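Local coordinates for protein lactate racemase (PDB 2YJG) that interconverts the D- and L-isomers of lactate when loaded with its nickel-pincer nucleotide cofactor, which is absent from this apoprotein, at residues V240-S243 against I247-A250; K336-V341 against D386-P391. All blocks are in the same frame, centred on the assembly; numbering follows the deposited sequence.

Contact 1. Residues V240-S243 against I247-A250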
# COMPACT_ATOMS: atom_id res chain seq x y z
N VAL A 240 20.52 -8.75 13.91
CA VAL A 240 20.70 -8.21 15.24
C VAL A 240 20.81 -6.72 15.01
O VAL A 240 21.57 -6.26 14.17
CB VAL A 240 21.89 -8.77 15.92
CG1 VAL A 240 22.07 -8.06 17.26
CG2 VAL A 240 21.75 -10.31 16.11
N ILE A 241 20.06 -5.96 15.78
CA ILE A 241 19.96 -4.54 15.54
C ILE A 241 20.29 -3.79 16.85
O ILE A 241 20.12 -4.33 17.95
CB ILE A 241 18.55 -4.14 14.98
CG1 ILE A 241 17.42 -4.48 15.97
CG2 ILE A 241 18.25 -4.83 13.64
CD1 ILE A 241 15.94 -3.88 15.63
N ASP A 242 20.78 -2.55 16.72
CA ASP A 242 21.09 -1.72 17.87
C ASP A 242 19.86 -0.94 18.32
O ASP A 242 18.77 -1.09 17.75
CB ASP A 242 22.32 -0.83 17.58
CG ASP A 242 22.08 0.24 16.52
OD1 ASP A 242 20.94 0.50 16.13
OD2 ASP A 242 23.09 0.84 16.04
N SER A 243 20.01 -0.11 19.35
CA SER A 243 18.92 0.81 19.80
C SER A 243 18.20 1.56 18.68
O SER A 243 16.96 1.64 18.65
CB SER A 243 19.49 1.86 20.76
OG SER A 243 20.56 1.29 21.47
N ILE A 247 21.07 -2.39 11.59
CA ILE A 247 21.60 -3.76 11.54
C ILE A 247 23.06 -3.71 11.88
O ILE A 247 23.78 -2.92 11.26
CB ILE A 247 21.41 -4.41 10.14
CG1 ILE A 247 19.92 -4.59 9.86
CG2 ILE A 247 22.16 -5.75 10.03
CD1 ILE A 247 19.57 -4.95 8.38
N VAL A 248 23.47 -4.51 12.86
CA VAL A 248 24.88 -4.66 13.30
C VAL A 248 25.49 -6.04 13.07
O VAL A 248 26.73 -6.23 13.07
CB VAL A 248 25.08 -4.19 14.75
CG1 VAL A 248 24.75 -2.74 14.88
CG2 VAL A 248 24.24 -5.03 15.71
N ASN A 249 24.64 -7.03 12.83
CA ASN A 249 25.03 -8.36 12.43
C ASN A 249 23.80 -9.05 11.81
O ASN A 249 22.66 -8.61 11.96
CB ASN A 249 25.55 -9.17 13.64
CG ASN A 249 26.65 -10.21 13.28
OD1 ASN A 249 26.83 -10.66 12.14
ND2 ASN A 249 27.36 -10.62 14.31
N ALA A 250 24.07 -10.19 11.22
CA ALA A 250 23.09 -10.98 10.50
C ALA A 250 23.54 -12.41 10.33
O ALA A 250 24.77 -12.69 10.15
CB ALA A 250 22.80 -10.33 9.13
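A classic beta bulge, in which V248 and N249 together face V240, interrupts the hairpin of strands 233-241 and 247-253 close to its turn. V240 N donates to N249 O at 2.9 Å and lies above the plane of that carbonyl. In return V240 O receives V248 N at 2.9 Å, almost head-on, with a C=O...N angle of 161°, and also a weak bond from N249 N at 3.4 Å. Beyond the bulge I241 and I247 form a non-hydrogen-bonded antiparallel pair, in which CG2 of I241 touches CG1 of I247 at 4.1 Å. V248 lays CG2 against V240 O at 3.3 Å; chi1 of -62° puts CG1 anti to the carbonyl carbon and leaves CG2 between the backbone N and that carbon, from where CG2 also meets V240 CG1 at 4.0 Å. The other methyl, CG1, rests against D242 CB, while D242 OD1 accepts from K246 N within the turn. V240 touches V266 and N249 touches F265, both of helix 257-270, and I247 packs on V43 of helix 39-48. N249 OD1 accepts from A250 N at 2.9 Å. The extra residue thus makes one carbonyl serve two successive amides, the first firmly and the second weakly, while apolar contacts flank the bonded backbone.

Contact 2. Residues K336-V341 against D386-P391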
# COMPACT_ATOMS: atom_id res chain seq x y z
N LYS A 336 -6.37 -11.32 46.25
CA LYS A 336 -5.96 -10.88 47.62
C LYS A 336 -4.53 -10.39 47.73
O LYS A 336 -4.20 -9.56 48.59
CB LYS A 336 -6.11 -12.03 48.61
CG LYS A 336 -7.55 -12.54 48.81
CD LYS A 336 -7.69 -13.62 49.92
CE LYS A 336 -6.94 -14.93 49.60
NZ LYS A 336 -7.22 -16.06 50.56
N ASP A 337 -3.65 -11.01 46.96
CA ASP A 337 -2.23 -10.73 47.02
C ASP A 337 -1.61 -11.47 45.87
O ASP A 337 -2.30 -12.22 45.17
CB ASP A 337 -1.61 -11.17 48.36
CG ASP A 337 -1.89 -12.62 48.73
OD1 ASP A 337 -2.03 -13.51 47.86
OD2 ASP A 337 -1.91 -12.87 49.97
N PRO A 338 -0.30 -11.30 45.67
CA PRO A 338 0.28 -11.99 44.52
C PRO A 338 0.22 -13.53 44.55
O PRO A 338 0.15 -14.14 43.45
CB PRO A 338 1.73 -11.49 44.50
CG PRO A 338 1.69 -10.15 45.29
CD PRO A 338 0.55 -10.23 46.22
N GLN A 339 0.32 -14.16 45.73
CA GLN A 339 0.24 -15.60 45.83
C GLN A 339 -1.15 -16.05 45.35
O GLN A 339 -1.26 -17.09 44.70
CB GLN A 339 0.43 -16.11 47.25
CG GLN A 339 0.39 -17.60 47.34
CD GLN A 339 1.53 -18.25 46.59
OE1 GLN A 339 1.32 -19.12 45.69
NE2 GLN A 339 2.74 -17.86 46.92
N ASP A 340 -2.18 -15.25 45.63
CA ASP A 340 -3.57 -15.57 45.19
C ASP A 340 -3.59 -15.57 43.62
O ASP A 340 -4.10 -16.48 43.01
CB ASP A 340 -4.53 -14.54 45.78
CG ASP A 340 -5.98 -14.98 45.74
OD1 ASP A 340 -6.26 -16.18 45.74
OD2 ASP A 340 -6.83 -14.07 45.69
N VAL A 341 -2.99 -14.55 43.01
CA VAL A 341 -2.91 -14.44 41.58
C VAL A 341 -2.26 -15.66 40.99
O VAL A 341 -2.83 -16.28 40.07
CB VAL A 341 -2.20 -13.15 41.12
CG1 VAL A 341 -1.94 -13.21 39.57
CG2 VAL A 341 -3.00 -11.90 41.65
N ASP A 386 -2.90 -0.93 43.03
CA ASP A 386 -3.87 -1.99 42.81
C ASP A 386 -3.16 -3.30 42.43
O ASP A 386 -3.71 -4.37 42.60
CB ASP A 386 -4.83 -1.60 41.68
CG ASP A 386 -5.91 -0.60 42.10
OD1 ASP A 386 -5.98 -0.24 43.27
OD2 ASP A 386 -6.67 -0.20 41.22
N MET A 387 -1.94 -3.20 41.89
CA MET A 387 -1.15 -4.36 41.49
C MET A 387 -0.07 -4.74 42.51
O MET A 387 0.93 -5.36 42.19
CB MET A 387 -0.57 -4.14 40.08
CG MET A 387 -1.68 -3.96 39.05
SD MET A 387 -1.14 -3.70 37.36
CE MET A 387 -0.81 -5.39 36.90
N PHE A 388 -0.36 -4.45 43.77
CA PHE A 388 0.49 -4.79 44.89
C PHE A 388 1.92 -4.29 44.72
O PHE A 388 2.84 -4.94 45.18
CB PHE A 388 0.47 -6.29 45.12
CG PHE A 388 -0.93 -6.87 45.18
CD1 PHE A 388 -1.80 -6.49 46.16
CD2 PHE A 388 -1.36 -7.77 44.23
CE1 PHE A 388 -3.07 -7.01 46.22
CE2 PHE A 388 -2.61 -8.29 44.29
CZ PHE A 388 -3.48 -7.90 45.28
N MET A 389 2.09 -3.15 44.05
CA MET A 389 3.36 -2.50 43.96
C MET A 389 3.26 -1.11 44.64
O MET A 389 2.19 -0.77 45.20
CB MET A 389 3.77 -2.41 42.51
CG MET A 389 4.03 -3.76 41.97
SD MET A 389 4.59 -3.69 40.32
CE MET A 389 3.05 -3.33 39.41
N THR A 390 4.37 -0.37 44.69
CA THR A 390 4.38 0.94 45.33
C THR A 390 4.88 1.94 44.31
O THR A 390 6.00 1.78 43.73
CB THR A 390 5.31 0.98 46.54
OG1 THR A 390 4.95 -0.03 47.45
CG2 THR A 390 5.28 2.34 47.22
N PRO A 391 4.05 2.96 44.05
CA PRO A 391 4.47 4.00 43.14
C PRO A 391 5.46 4.97 43.82
O PRO A 391 5.43 5.13 45.05
CB PRO A 391 3.17 4.72 42.84
CG PRO A 391 2.33 4.50 44.07
CD PRO A 391 2.78 3.26 44.72
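A CH-pi contact between the F388 ring and the start of helix 338-346 joins two surface pieces of the C-terminal domain, the helix entrance at K336-P338 and the loop that leads into edge strand 390-392. No hydrogen bond crosses the contact. One face of the F388 ring receives two CH-pi contacts: D337 CA lies 3.8 Å from the ring centroid and 22° off the normal, and P338 CD follows at 4.1 Å. The ring's far end, CZ, reaches the backbone at D337 N, 3.5 Å away, whereas V341 CG2 approaches at the edge, near the ring plane, 4.5 Å from CE2. Two helix ends meet here. F388, with positive phi (54°), is the C' residue of the Schellman motif that closes helix 381-386, and its CG stands anti to the carbonyl carbon (chi1 -49°), directing the ring at the opposing helix start. There D337 is the N-cap: its OD1 accepts D340 N at 2.8 Å, nearly along the C-O axis. The carboxylate of D340 reaches back to K336 N, which it meets through the anti lone pair of OD2 at 2.8 Å. Over the opposite face of the F388 ring sits D386 O, and F332 of helix 326-333 also touches this phenylalanine.

In the fold
Contacts 1 and 2 follow one another along the chain and lie on opposite sides of its centre, 37 Å apart between centres and about 25 Å between nearest atoms. Contact 1 belongs to the edge of the mixed sheet, whose strand 66-71 runs into D72-R75, residues that probably bind the nickel-pincer cofactor, as in related enzymes; the side chain of I241 is about 8 Å from that of R75 and also touches P76. Contact 2 is remote from the catalytic and cofactor-binding residues. Contact 1 is part of a sheet edge, whereas contact 2 lies just ahead of strand 390-392, the outermost strand of the parallel sheet, and neither touches the partner subunit.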